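Local coordinates for cobalamin biosynthesis protein CobN (Mycobacterium tuberculosis, PDB 7C6O) that is the large, catalytic subunit of cobaltochelatase, which probably inserts cobalt into the corrin ring during cobalamin biosynthesis, at residues V257-A261 with A914-V918; P851-W856 with V907-D913; V885-M891 with F943-F948. All blocks are in the same frame, centred on the assembly; numbering follows the deposited sequence.

Contact 1: residues V257-A261 with A914-V918; sequences VKPAA and ASRRV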
ATOM      1  N   VAL A 257      15.081  12.203   9.593  1.00 23.40           N
ATOM      2  CA  VAL A 257      15.977  11.055   9.628  1.00 25.56           C
ATOM      3  C   VAL A 257      15.392   9.870  10.380  1.00 26.32           C
ATOM      4  O   VAL A 257      16.033   8.817  10.435  1.00 27.40           O
ATOM      5  CB  VAL A 257      17.352  11.430  10.219  1.00 30.33           C
ATOM      6  CG1 VAL A 257      18.033  12.482   9.361  1.00 30.22           C
ATOM      7  CG2 VAL A 257      17.208  11.904  11.660  1.00 31.29           C
ATOM      8  N   LYS A 258      14.200   9.999  10.962  1.00 23.38           N
ATOM      9  CA  LYS A 258      13.557   8.909  11.698  1.00 20.83           C
ATOM     10  C   LYS A 258      12.121   8.749  11.212  1.00 21.10           C
ATOM     11  O   LYS A 258      11.167   9.108  11.914  1.00 17.26           O
ATOM     12  CB  LYS A 258      13.602   9.164  13.206  1.00 23.22           C
ATOM     13  CG  LYS A 258      13.266   7.945  14.048  1.00 25.84           C
ATOM     14  CD  LYS A 258      13.281   8.273  15.533  1.00 29.96           C
ATOM     15  CE  LYS A 258      14.622   8.848  15.957  1.00 33.98           C
ATOM     16  NZ  LYS A 258      14.763   8.848  17.440  1.00 35.89           N
ATOM     17  N   PRO A 259      11.931   8.201  10.008  1.00 20.35           N
ATOM     18  CA  PRO A 259      10.567   8.088   9.466  1.00 20.58           C
ATOM     19  C   PRO A 259       9.643   7.230  10.314  1.00 16.48           C
ATOM     20  O   PRO A 259       8.427   7.465  10.315  1.00 16.86           O
ATOM     21  CB  PRO A 259      10.791   7.477   8.074  1.00 19.38           C
ATOM     22  CG  PRO A 259      12.123   6.805   8.156  1.00 19.07           C
ATOM     23  CD  PRO A 259      12.941   7.656   9.085  1.00 19.92           C
ATOM     24  N   ALA A 260      10.183   6.252  11.046  1.00 14.55           N
ATOM     25  CA  ALA A 260       9.351   5.413  11.903  1.00 15.98           C
ATOM     26  C   ALA A 260       8.596   6.216  12.955  1.00 20.24           C
ATOM     27  O   ALA A 260       7.572   5.747  13.457  1.00 22.15           O
ATOM     28  CB  ALA A 260      10.204   4.344  12.587  1.00 16.88           C
ATOM     29  N   ALA A 261       9.071   7.409  13.303  1.00 18.81           N
ATOM     30  CA  ALA A 261       8.408   8.225  14.308  1.00 19.42           C
ATOM     31  C   ALA A 261       7.434   9.230  13.708  1.00 19.11           C
ATOM     32  O   ALA A 261       6.870  10.043  14.447  1.00 21.02           O
ATOM     33  CB  ALA A 261       9.449   8.955  15.163  1.00 22.56           C
ATOM     34  N   ALA A 914      16.968   3.668  18.654  1.00 30.05           N
ATOM     35  CA  ALA A 914      17.133   4.957  17.990  1.00 32.00           C
ATOM     36  C   ALA A 914      16.205   5.076  16.785  1.00 35.52           C
ATOM     37  O   ALA A 914      15.301   5.918  16.760  1.00 37.87           O
ATOM     38  CB  ALA A 914      18.592   5.149  17.572  1.00 30.84           C
ATOM     39  N   SER A 915      16.410   4.229  15.775  1.00 32.58           N
ATOM     40  CA  SER A 915      15.633   4.293  14.542  1.00 27.91           C
ATOM     41  C   SER A 915      14.275   3.608  14.645  1.00 25.13           C
ATOM     42  O   SER A 915      13.440   3.796  13.751  1.00 20.33           O
ATOM     43  CB  SER A 915      16.422   3.659  13.396  1.00 27.06           C
ATOM     44  OG  SER A 915      16.584   2.267  13.619  1.00 28.08           O
ATOM     45  N   ARG A 916      14.041   2.825  15.701  1.00 23.29           N
ATOM     46  CA  ARG A 916      12.849   2.004  15.907  1.00 24.36           C
ATOM     47  C   ARG A 916      12.723   0.889  14.881  1.00 22.01           C
ATOM     48  O   ARG A 916      11.663   0.258  14.785  1.00 20.94           O
ATOM     49  CB  ARG A 916      11.566   2.843  15.923  1.00 26.04           C
ATOM     50  CG  ARG A 916      11.623   3.994  16.912  1.00 31.10           C
ATOM     51  CD  ARG A 916      10.312   4.745  16.982  1.00 33.41           C
ATOM     52  NE  ARG A 916      10.441   5.956  17.784  1.00 37.31           N
ATOM     53  CZ  ARG A 916       9.443   6.793  18.043  1.00 37.55           C
ATOM     54  NH1 ARG A 916       8.229   6.548  17.565  1.00 35.85           N
ATOM     55  NH2 ARG A 916       9.658   7.873  18.782  1.00 37.55           N
ATOM     56  N   ARG A 917      13.780   0.610  14.125  1.00 20.51           N
ATOM     57  CA  ARG A 917      13.734  -0.431  13.113  1.00 20.94           C
ATOM     58  C   ARG A 917      14.017  -1.797  13.729  1.00 22.06           C
ATOM     59  O   ARG A 917      14.728  -1.918  14.733  1.00 23.14           O
ATOM     60  CB  ARG A 917      14.733  -0.121  11.994  1.00 19.25           C
ATOM     61  CG  ARG A 917      14.371   1.147  11.216  1.00 20.84           C
ATOM     62  CD  ARG A 917      15.312   1.428  10.052  1.00 21.37           C
ATOM     63  NE  ARG A 917      14.624   2.166   8.994  1.00 21.20           N
ATOM     64  CZ  ARG A 917      15.194   2.588   7.869  1.00 23.56           C
ATOM     65  NH1 ARG A 917      16.482   2.360   7.644  1.00 25.32           N
ATOM     66  NH2 ARG A 917      14.473   3.243   6.967  1.00 21.16           N
ATOM     67  N   VAL A 918      13.429  -2.830  13.131  1.00 20.08           N
ATOM     68  CA  VAL A 918      13.675  -4.205  13.555  1.00 20.60           C
ATOM     69  C   VAL A 918      15.000  -4.652  12.956  1.00 20.89           C
ATOM     70  O   VAL A 918      15.192  -4.600  11.737  1.00 18.76           O
ATOM     71  CB  VAL A 918      12.531  -5.136  13.129  1.00 20.23           C
ATOM     72  CG1 VAL A 918      12.831  -6.567  13.559  1.00 19.03           C
ATOM     73  CG2 VAL A 918      11.210  -4.661  13.720  1.00 23.46           C
TER
HETATM   74  O   HOH W   1      13.038   5.109  11.190  1.00 18.91           O
HETATM   75  O   HOH W   2       6.108   8.580  17.176  1.00 31.99           O
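R916 and A261 meet where the loop of a beta hairpin, the turn between strands 907-911 and 918-923, rests on a short 3-10 turn at residues 259-261. The methyl of A261 sits over one face of the R916 guanidinium, with A261 CB 3.6 Å from R916 CZ. Beside it, A260 CB packs against the aliphatic root of the same arginine, 3.9 Å from R916 CB, and also touches the carbonyl of S915. K258, just before the 3-10 turn, reaches across to the hairpin loop: its chain bends about the CG-CD bond (chi3 -57°), which brings NZ to A914 O in a weak hydrogen bond of 3.1 Å. Two waters bridge the backbones and the arginine: one accepts from A260 N and donates to S915 O, the other donates to A261 O and accepts from R916 NH1. Behind this layer the hairpin loop is shaped by R916, whose backbone is left-handed (phi 65°), and by D912 OD2, which accepts from S915 N. R917 pairs through NE with D846, and its NH2 lies near P259 CG. S915 closes an ST turn, its OG accepting from R917 N at 3.3 Å.

Contact 2: residues P851-W856 with V907-D913; sequences PSRLAW and VRPVWDD
P851, just before the N-cap S852, and R853, in the first turn of helix 853-874, lie with their CA atoms 7.9 and 8.3 Å from those of P909 and W911 respectively. W911 is the centre of the contact. Its indole N-H points from the ring edge to the carbonyl of P851, and the W911 NE1 to P851 O bond is 2.8 Å long with an N-H...O angle of 152°, the acceptor lying in the ring plane. R853 CG covers one face, 3.8 Å from the centroid of the six-membered ring of W911, and P909 CB covers the opposite one. Beyond CG the extended arginine lays a face of its guanidinium over W911 CE3, the two planes tilted against each other, and turns to D913, where R853 NH2 meets the syn lone pair of D913 OD1 at 2.8 Å in a salt bridge. Toward the start of the strand W856, with CG anti to its backbone N (chi1 171°), turns its indole against the backbone. P909 CD lies over the face of its six-membered ring, 3.5 Å from that centroid, while W911 directs an edge at the five-membered ring in an offset edge-to-face pair, planes at 67°. L902 and A899 of helix 896-905 also pack on W856. S852 caps the helix, its OG accepting from A855 N. The chemistry is thus divided: tryptophan and proline surfaces make the apolar part, while the single indole N-H bond probably fixes the rotation of W911 and the exposed ion pair ties down the outer end of R853.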
ATOM      1  N   PRO A 851       7.314  -5.316  12.707  1.00 18.33           N
ATOM      2  CA  PRO A 851       6.307  -4.722  13.591  1.00 17.20           C
ATOM      3  C   PRO A 851       6.876  -3.712  14.584  1.00 19.99           C
ATOM      4  O   PRO A 851       8.004  -3.870  15.058  1.00 17.80           O
ATOM      5  CB  PRO A 851       5.745  -5.935  14.336  1.00 15.14           C
ATOM      6  CG  PRO A 851       6.888  -6.891  14.381  1.00 15.46           C
ATOM      7  CD  PRO A 851       7.616  -6.712  13.076  1.00 16.00           C
ATOM      8  N   SER A 852       6.096  -2.675  14.877  1.00 19.30           N
ATOM      9  CA  SER A 852       6.428  -1.785  15.974  1.00 21.15           C
ATOM     10  C   SER A 852       6.224  -2.507  17.305  1.00 21.68           C
ATOM     11  O   SER A 852       5.686  -3.617  17.368  1.00 19.68           O
ATOM     12  CB  SER A 852       5.569  -0.522  15.926  1.00 21.15           C
ATOM     13  OG  SER A 852       4.218  -0.808  16.253  1.00 19.88           O
ATOM     14  N   ARG A 853       6.662  -1.859  18.385  1.00 23.13           N
ATOM     15  CA  ARG A 853       6.454  -2.436  19.709  1.00 24.34           C
ATOM     16  C   ARG A 853       4.969  -2.531  20.040  1.00 22.05           C
ATOM     17  O   ARG A 853       4.527  -3.502  20.667  1.00 20.74           O
ATOM     18  CB  ARG A 853       7.198  -1.616  20.762  1.00 31.09           C
ATOM     19  CG  ARG A 853       8.713  -1.689  20.635  1.00 33.98           C
ATOM     20  CD  ARG A 853       9.408  -0.919  21.748  1.00 37.92           C
ATOM     21  NE  ARG A 853      10.861  -1.052  21.673  1.00 40.58           N
ATOM     22  CZ  ARG A 853      11.552  -2.028  22.255  1.00 40.55           C
ATOM     23  NH1 ARG A 853      10.923  -2.960  22.958  1.00 39.04           N
ATOM     24  NH2 ARG A 853      12.872  -2.071  22.135  1.00 41.82           N
ATOM     25  N   LEU A 854       4.177  -1.538  19.622  1.00 19.80           N
ATOM     26  CA  LEU A 854       2.735  -1.618  19.834  1.00 17.42           C
ATOM     27  C   LEU A 854       2.125  -2.752  19.022  1.00 18.29           C
ATOM     28  O   LEU A 854       1.229  -3.456  19.503  1.00 20.15           O
ATOM     29  CB  LEU A 854       2.065  -0.291  19.481  1.00 18.94           C
ATOM     30  CG  LEU A 854       2.264   0.869  20.456  1.00 23.54           C
ATOM     31  CD1 LEU A 854       1.478   2.088  19.990  1.00 21.52           C
ATOM     32  CD2 LEU A 854       1.849   0.457  21.860  1.00 24.17           C
ATOM     33  N   ALA A 855       2.589  -2.939  17.783  1.00 16.84           N
ATOM     34  CA  ALA A 855       2.092  -4.044  16.972  1.00 19.04           C
ATOM     35  C   ALA A 855       2.513  -5.389  17.545  1.00 18.93           C
ATOM     36  O   ALA A 855       1.754  -6.362  17.457  1.00 16.99           O
ATOM     37  CB  ALA A 855       2.582  -3.900  15.529  1.00 16.59           C
ATOM     38  N   TRP A 856       3.711  -5.463  18.132  1.00 20.33           N
ATOM     39  CA  TRP A 856       4.133  -6.688  18.801  1.00 17.21           C
ATOM     40  C   TRP A 856       3.168  -7.061  19.918  1.00 18.55           C
ATOM     41  O   TRP A 856       2.807  -8.234  20.066  1.00 17.66           O
ATOM     42  CB  TRP A 856       5.554  -6.530  19.342  1.00 18.07           C
ATOM     43  CG  TRP A 856       5.985  -7.659  20.229  1.00 20.30           C
ATOM     44  CD1 TRP A 856       6.278  -7.591  21.561  1.00 21.98           C
ATOM     45  CD2 TRP A 856       6.160  -9.030  19.850  1.00 20.49           C
ATOM     46  NE1 TRP A 856       6.629  -8.834  22.033  1.00 22.56           N
ATOM     47  CE2 TRP A 856       6.565  -9.735  21.002  1.00 24.10           C
ATOM     48  CE3 TRP A 856       6.013  -9.729  18.647  1.00 18.29           C
ATOM     49  CZ2 TRP A 856       6.827 -11.101  20.987  1.00 23.48           C
ATOM     50  CZ3 TRP A 856       6.275 -11.087  18.634  1.00 20.72           C
ATOM     51  CH2 TRP A 856       6.676 -11.759  19.796  1.00 22.59           C
ATOM     52  N   VAL A 907       9.087 -16.372  18.681  1.00 22.19           N
ATOM     53  CA  VAL A 907      10.234 -15.543  18.334  1.00 22.78           C
ATOM     54  C   VAL A 907       9.875 -14.091  18.603  1.00 23.25           C
ATOM     55  O   VAL A 907       8.809 -13.621  18.186  1.00 23.98           O
ATOM     56  CB  VAL A 907      10.650 -15.737  16.865  1.00 21.66           C
ATOM     57  CG1 VAL A 907      11.799 -14.806  16.504  1.00 17.96           C
ATOM     58  CG2 VAL A 907      11.034 -17.175  16.618  1.00 20.63           C
ATOM     59  N   ARG A 908      10.762 -13.386  19.291  1.00 23.13           N
ATOM     60  CA  ARG A 908      10.592 -11.982  19.625  1.00 23.04           C
ATOM     61  C   ARG A 908      11.393 -11.108  18.669  1.00 22.33           C
ATOM     62  O   ARG A 908      12.516 -11.467  18.293  1.00 21.76           O
ATOM     63  CB  ARG A 908      11.051 -11.717  21.060  1.00 29.58           C
ATOM     64  CG  ARG A 908      10.547 -10.417  21.657  1.00 37.20           C
ATOM     65  CD  ARG A 908      11.216 -10.134  22.992  1.00 42.24           C
ATOM     66  NE  ARG A 908      11.309 -11.335  23.816  1.00 45.25           N
ATOM     67  CZ  ARG A 908      10.366 -11.743  24.657  1.00 46.12           C
ATOM     68  NH1 ARG A 908       9.246 -11.046  24.791  1.00 46.81           N
ATOM     69  NH2 ARG A 908      10.542 -12.851  25.365  1.00 46.05           N
ATOM     70  N   PRO A 909      10.847  -9.971  18.245  1.00 22.52           N
ATOM     71  CA  PRO A 909      11.642  -9.021  17.464  1.00 20.09           C
ATOM     72  C   PRO A 909      12.661  -8.315  18.345  1.00 20.89           C
ATOM     73  O   PRO A 909      12.519  -8.230  19.566  1.00 20.60           O
ATOM     74  CB  PRO A 909      10.601  -8.030  16.924  1.00 20.62           C
ATOM     75  CG  PRO A 909       9.259  -8.647  17.209  1.00 21.80           C
ATOM     76  CD  PRO A 909       9.454  -9.523  18.402  1.00 21.62           C
ATOM     77  N   VAL A 910      13.705  -7.806  17.695  1.00 21.65           N
ATOM     78  CA  VAL A 910      14.748  -7.019  18.345  1.00 23.60           C
ATOM     79  C   VAL A 910      14.810  -5.671  17.643  1.00 22.54           C
ATOM     80  O   VAL A 910      15.052  -5.609  16.431  1.00 24.07           O
ATOM     81  CB  VAL A 910      16.114  -7.726  18.304  1.00 25.05           C
ATOM     82  CG1 VAL A 910      17.185  -6.851  18.938  1.00 26.79           C
ATOM     83  CG2 VAL A 910      16.035  -9.068  19.013  1.00 23.19           C
ATOM     84  N   TRP A 911      14.583  -4.600  18.397  1.00 22.40           N
ATOM     85  CA  TRP A 911      14.519  -3.255  17.846  1.00 21.71           C
ATOM     86  C   TRP A 911      15.795  -2.478  18.141  1.00 25.59           C
ATOM     87  O   TRP A 911      16.430  -2.655  19.184  1.00 22.67           O
ATOM     88  CB  TRP A 911      13.330  -2.479  18.418  1.00 22.73           C
ATOM     89  CG  TRP A 911      11.983  -2.989  18.005  1.00 22.50           C
ATOM     90  CD1 TRP A 911      11.262  -2.608  16.910  1.00 23.87           C
ATOM     91  CD2 TRP A 911      11.185  -3.959  18.693  1.00 24.26           C
ATOM     92  NE1 TRP A 911      10.067  -3.287  16.870  1.00 20.87           N
ATOM     93  CE2 TRP A 911       9.995  -4.122  17.953  1.00 22.16           C
ATOM     94  CE3 TRP A 911      11.362  -4.708  19.861  1.00 25.04           C
ATOM     95  CZ2 TRP A 911       8.988  -5.005  18.343  1.00 22.31           C
ATOM     96  CZ3 TRP A 911      10.362  -5.583  20.247  1.00 25.08           C
ATOM     97  CH2 TRP A 911       9.190  -5.725  19.489  1.00 23.98           C
ATOM     98  N   ASP A 912      16.160  -1.608  17.203  1.00 25.99           N
ATOM     99  CA  ASP A 912      17.115  -0.535  17.454  1.00 29.84           C
ATOM    100  C   ASP A 912      16.324   0.652  17.991  1.00 32.69           C
ATOM    101  O   ASP A 912      15.530   1.252  17.262  1.00 31.38           O
ATOM    102  CB  ASP A 912      17.867  -0.167  16.180  1.00 30.74           C
ATOM    103  CG  ASP A 912      18.775   1.032  16.367  1.00 37.99           C
ATOM    104  OD1 ASP A 912      19.912   0.850  16.850  1.00 41.28           O
ATOM    105  OD2 ASP A 912      18.349   2.158  16.037  1.00 39.78           O
ATOM    106  N   ASP A 913      16.531   0.990  19.265  1.00 35.98           N
ATOM    107  CA  ASP A 913      15.680   1.990  19.904  1.00 39.04           C
ATOM    108  C   ASP A 913      15.835   3.378  19.294  1.00 35.55           C
ATOM    109  O   ASP A 913      14.910   4.190  19.400  1.00 38.48           O
ATOM    110  CB  ASP A 913      15.956   2.040  21.408  1.00 44.57           C
ATOM    111  CG  ASP A 913      15.193   0.973  22.173  0.44 47.52           C
ATOM    112  OD1 ASP A 913      14.515   0.146  21.528  1.00 48.45           O
ATOM    113  OD2 ASP A 913      15.266   0.966  23.421  0.46 48.98           O
TER

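Contact 3: residues V885-M891 with F943-F948; sequences VWGTSAM and FFRDAF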
ATOM      1  N   VAL A 885      -1.930 -12.522   5.050  1.00 13.10           N
ATOM      2  CA  VAL A 885      -1.269 -11.301   5.499  1.00 14.53           C
ATOM      3  C   VAL A 885      -1.203 -10.325   4.332  1.00 14.39           C
ATOM      4  O   VAL A 885      -0.652 -10.657   3.275  1.00 13.62           O
ATOM      5  CB  VAL A 885       0.140 -11.587   6.045  1.00 19.35           C
ATOM      6  CG1 VAL A 885       0.861 -10.294   6.363  1.00 22.61           C
ATOM      7  CG2 VAL A 885       0.059 -12.478   7.282  1.00 16.95           C
ATOM      8  N   TRP A 886      -1.736  -9.120   4.531  1.00 12.97           N
ATOM      9  CA  TRP A 886      -1.811  -8.104   3.492  1.00 14.15           C
ATOM     10  C   TRP A 886      -0.923  -6.912   3.827  1.00 15.48           C
ATOM     11  O   TRP A 886      -0.720  -6.572   4.997  1.00 12.66           O
ATOM     12  CB  TRP A 886      -3.247  -7.609   3.302  1.00 13.91           C
ATOM     13  CG  TRP A 886      -4.204  -8.643   2.809  1.00 12.61           C
ATOM     14  CD1 TRP A 886      -3.902  -9.788   2.130  1.00 12.73           C
ATOM     15  CD2 TRP A 886      -5.628  -8.629   2.962  1.00 11.10           C
ATOM     16  NE1 TRP A 886      -5.053 -10.487   1.848  1.00 14.60           N
ATOM     17  CE2 TRP A 886      -6.126  -9.795   2.347  1.00 12.81           C
ATOM     18  CE3 TRP A 886      -6.530  -7.745   3.561  1.00 14.64           C
ATOM     19  CZ2 TRP A 886      -7.487 -10.098   2.313  1.00 12.43           C
ATOM     20  CZ3 TRP A 886      -7.880  -8.046   3.526  1.00 15.77           C
ATOM     21  CH2 TRP A 886      -8.346  -9.212   2.904  1.00 13.04           C
ATOM     22  N   GLY A 887      -0.423  -6.255   2.779  1.00 13.12           N
ATOM     23  CA  GLY A 887       0.398  -5.075   2.987  1.00 13.07           C
ATOM     24  C   GLY A 887      -0.385  -3.912   3.568  1.00 15.86           C
ATOM     25  O   GLY A 887       0.118  -3.182   4.429  1.00 11.86           O
ATOM     26  N   THR A 888      -1.627  -3.725   3.111  1.00 11.90           N
ATOM     27  CA  THR A 888      -2.438  -2.632   3.633  1.00 13.18           C
ATOM     28  C   THR A 888      -2.697  -2.804   5.125  1.00 12.99           C
ATOM     29  O   THR A 888      -2.764  -1.813   5.861  1.00 12.40           O
ATOM     30  CB  THR A 888      -3.750  -2.522   2.841  1.00 13.39           C
ATOM     31  OG1 THR A 888      -4.378  -1.266   3.123  1.00 14.75           O
ATOM     32  CG2 THR A 888      -4.714  -3.655   3.184  1.00 16.89           C
ATOM     33  N   SER A 889      -2.793  -4.052   5.597  1.00 13.50           N
ATOM     34  CA  SER A 889      -2.973  -4.300   7.024  1.00 15.11           C
ATOM     35  C   SER A 889      -1.723  -3.930   7.810  1.00 13.31           C
ATOM     36  O   SER A 889      -1.815  -3.335   8.889  1.00 12.84           O
ATOM     37  CB  SER A 889      -3.327  -5.768   7.258  1.00 14.24           C
ATOM     38  OG  SER A 889      -4.507  -6.128   6.558  1.00 15.57           O
ATOM     39  N   ALA A 890      -0.545  -4.289   7.295  1.00 13.29           N
ATOM     40  CA  ALA A 890       0.690  -3.903   7.966  1.00 13.46           C
ATOM     41  C   ALA A 890       0.828  -2.389   8.039  1.00 14.04           C
ATOM     42  O   ALA A 890       1.383  -1.862   9.009  1.00 12.86           O
ATOM     43  CB  ALA A 890       1.895  -4.515   7.251  1.00 12.58           C
ATOM     44  N   MET A 891       0.316  -1.674   7.039  1.00 11.85           N
ATOM     45  CA  MET A 891       0.397  -0.218   7.057  1.00 11.50           C
ATOM     46  C   MET A 891      -0.640   0.405   7.985  1.00 13.73           C
ATOM     47  O   MET A 891      -0.397   1.483   8.537  1.00 13.39           O
ATOM     48  CB  MET A 891       0.238   0.327   5.641  1.00 12.75           C
ATOM     49  CG  MET A 891       1.360  -0.075   4.701  1.00 13.78           C
ATOM     50  SD  MET A 891       1.044   0.462   3.014  1.00 14.92           S
ATOM     51  CE  MET A 891       2.650   0.171   2.268  1.00 12.37           C
ATOM     52  N   PHE A 943       1.125  -7.456  -3.092  1.00 13.81           N
ATOM     53  CA  PHE A 943       1.594  -6.152  -2.636  1.00 13.47           C
ATOM     54  C   PHE A 943       2.453  -6.272  -1.384  1.00 12.35           C
ATOM     55  O   PHE A 943       3.419  -5.517  -1.221  1.00 14.16           O
ATOM     56  CB  PHE A 943       0.428  -5.204  -2.373  1.00 16.31           C
ATOM     57  CG  PHE A 943       0.868  -3.874  -1.839  1.00 15.97           C
ATOM     58  CD1 PHE A 943       1.478  -2.951  -2.674  1.00 15.07           C
ATOM     59  CD2 PHE A 943       0.712  -3.560  -0.497  1.00 16.35           C
ATOM     60  CE1 PHE A 943       1.905  -1.731  -2.187  1.00 16.11           C
ATOM     61  CE2 PHE A 943       1.142  -2.342  -0.003  1.00 15.01           C
ATOM     62  CZ  PHE A 943       1.737  -1.425  -0.849  1.00 14.72           C
ATOM     63  N   PHE A 944       2.106  -7.189  -0.474  1.00 14.56           N
ATOM     64  CA  PHE A 944       2.957  -7.406   0.693  1.00 13.50           C
ATOM     65  C   PHE A 944       4.367  -7.786   0.267  1.00 14.73           C
ATOM     66  O   PHE A 944       5.350  -7.275   0.817  1.00 14.34           O
ATOM     67  CB  PHE A 944       2.366  -8.488   1.600  1.00 11.21           C
ATOM     68  CG  PHE A 944       3.094  -8.638   2.909  1.00 14.87           C
ATOM     69  CD1 PHE A 944       2.652  -7.968   4.041  1.00 14.11           C
ATOM     70  CD2 PHE A 944       4.227  -9.436   3.006  1.00 15.24           C
ATOM     71  CE1 PHE A 944       3.319  -8.094   5.246  1.00 18.29           C
ATOM     72  CE2 PHE A 944       4.902  -9.566   4.209  1.00 19.53           C
ATOM     73  CZ  PHE A 944       4.443  -8.896   5.331  1.00 19.85           C
ATOM     74  N   ARG A 945       4.481  -8.691  -0.707  1.00 14.97           N
ATOM     75  CA  ARG A 945       5.778  -9.021  -1.290  1.00 14.02           C
ATOM     76  C   ARG A 945       6.480  -7.776  -1.827  1.00 17.41           C
ATOM     77  O   ARG A 945       7.680  -7.580  -1.590  1.00 16.20           O
ATOM     78  CB  ARG A 945       5.578 -10.059  -2.393  1.00 12.66           C
ATOM     79  CG  ARG A 945       6.728 -10.225  -3.370  1.00 12.61           C
ATOM     80  CD  ARG A 945       6.197 -10.804  -4.672  1.00 15.59           C
ATOM     81  NE  ARG A 945       5.385  -9.830  -5.397  1.00 14.51           N
ATOM     82  CZ  ARG A 945       4.463 -10.138  -6.305  1.00 14.42           C
ATOM     83  NH1 ARG A 945       4.206 -11.405  -6.606  1.00 14.12           N
ATOM     84  NH2 ARG A 945       3.787  -9.169  -6.908  1.00 13.01           N
ATOM     85  N   ASP A 946       5.741  -6.914  -2.534  1.00 13.69           N
ATOM     86  CA  ASP A 946       6.330  -5.724  -3.146  1.00 15.22           C
ATOM     87  C   ASP A 946       6.853  -4.747  -2.100  1.00 15.75           C
ATOM     88  O   ASP A 946       7.962  -4.214  -2.230  1.00 16.69           O
ATOM     89  CB  ASP A 946       5.295  -5.013  -4.018  1.00 15.30           C
ATOM     90  CG  ASP A 946       4.912  -5.800  -5.246  1.00 16.77           C
ATOM     91  OD1 ASP A 946       5.399  -6.939  -5.420  1.00 16.23           O
ATOM     92  OD2 ASP A 946       4.115  -5.263  -6.040  1.00 17.03           O
ATOM     93  N   ALA A 947       6.048  -4.470  -1.073  1.00 12.74           N
ATOM     94  CA  ALA A 947       6.300  -3.356  -0.169  1.00 11.93           C
ATOM     95  C   ALA A 947       7.064  -3.740   1.089  1.00 14.38           C
ATOM     96  O   ALA A 947       7.669  -2.862   1.716  1.00 13.58           O
ATOM     97  CB  ALA A 947       4.976  -2.703   0.245  1.00 13.20           C
ATOM     98  N   PHE A 948       7.050  -5.010   1.483  1.00 13.27           N
ATOM     99  CA  PHE A 948       7.679  -5.445   2.730  1.00 12.44           C
ATOM    100  C   PHE A 948       8.635  -6.608   2.479  1.00 13.93           C
ATOM    101  O   PHE A 948       8.507  -7.679   3.082  1.00 16.61           O
ATOM    102  CB  PHE A 948       6.611  -5.810   3.759  1.00 12.09           C
ATOM    103  CG  PHE A 948       5.765  -4.642   4.180  1.00 14.46           C
ATOM    104  CD1 PHE A 948       4.511  -4.440   3.626  1.00 13.48           C
ATOM    105  CD2 PHE A 948       6.239  -3.725   5.104  1.00 13.66           C
ATOM    106  CE1 PHE A 948       3.737  -3.358   4.006  1.00 13.86           C
ATOM    107  CE2 PHE A 948       5.470  -2.639   5.487  1.00 16.66           C
ATOM    108  CZ  PHE A 948       4.215  -2.453   4.937  1.00 15.02           C
TER
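F944 has the largest share of the buried surface, and its ring is driven edge-on against the start of helix 887-891. F944 CD1 lies 3.7 Å from G887 N, near the ring plane, and F944 CE1 meets V885 CG1 at 3.5 Å. The ring points there because CG stands anti to the backbone N (chi1 -172°); F948 CB covers one of its faces. With G887 presenting only its backbone, the CA atoms of G887 and F944 come within 4.2 Å, although the segment axes are 9.4 Å apart at closest and inclined at 56°. F948 lies against the next turn: the methyl of A890 rests over its face, and M891 CG touches its edge, 3.7 Å from F948 CZ. The M891 chain, extended beyond CG, continues to F943, where its CE is 3.6 Å from F943 CZ and its sulfur stands at the ring edge in a Met-aromatic contact. T599 and Q600 of helix 595-604 also pack on F943. The contact lies at and just beyond the C-terminal ends of strands 880-885 and 935-940, parallel neighbours in a mixed sheet, each followed by a helix, as is common in alpha/beta folds.

Overall arrangement
Contacts 1 and 2 share the hairpin 907-923 and have centres 12 Å apart. They touch directly, through a probable hydrogen bond of 2.9 Å between D912 N and R917 O and through V918 CG2 packing on P851 O at 3.6 Å. Contact 3 is the deeper one, its centre about 17 Å from that of contact 2 and 19 Å from that of contact 1, with nearest atoms about 7 and 10 Å away. Helix 896-905 bridges contacts 2 and 3, since I898 meets both P851 and F944. A bound glycerol, probably from crystallisation, lies about 4 Å from the side chain of A260, and S852 also has one about 4 Å away.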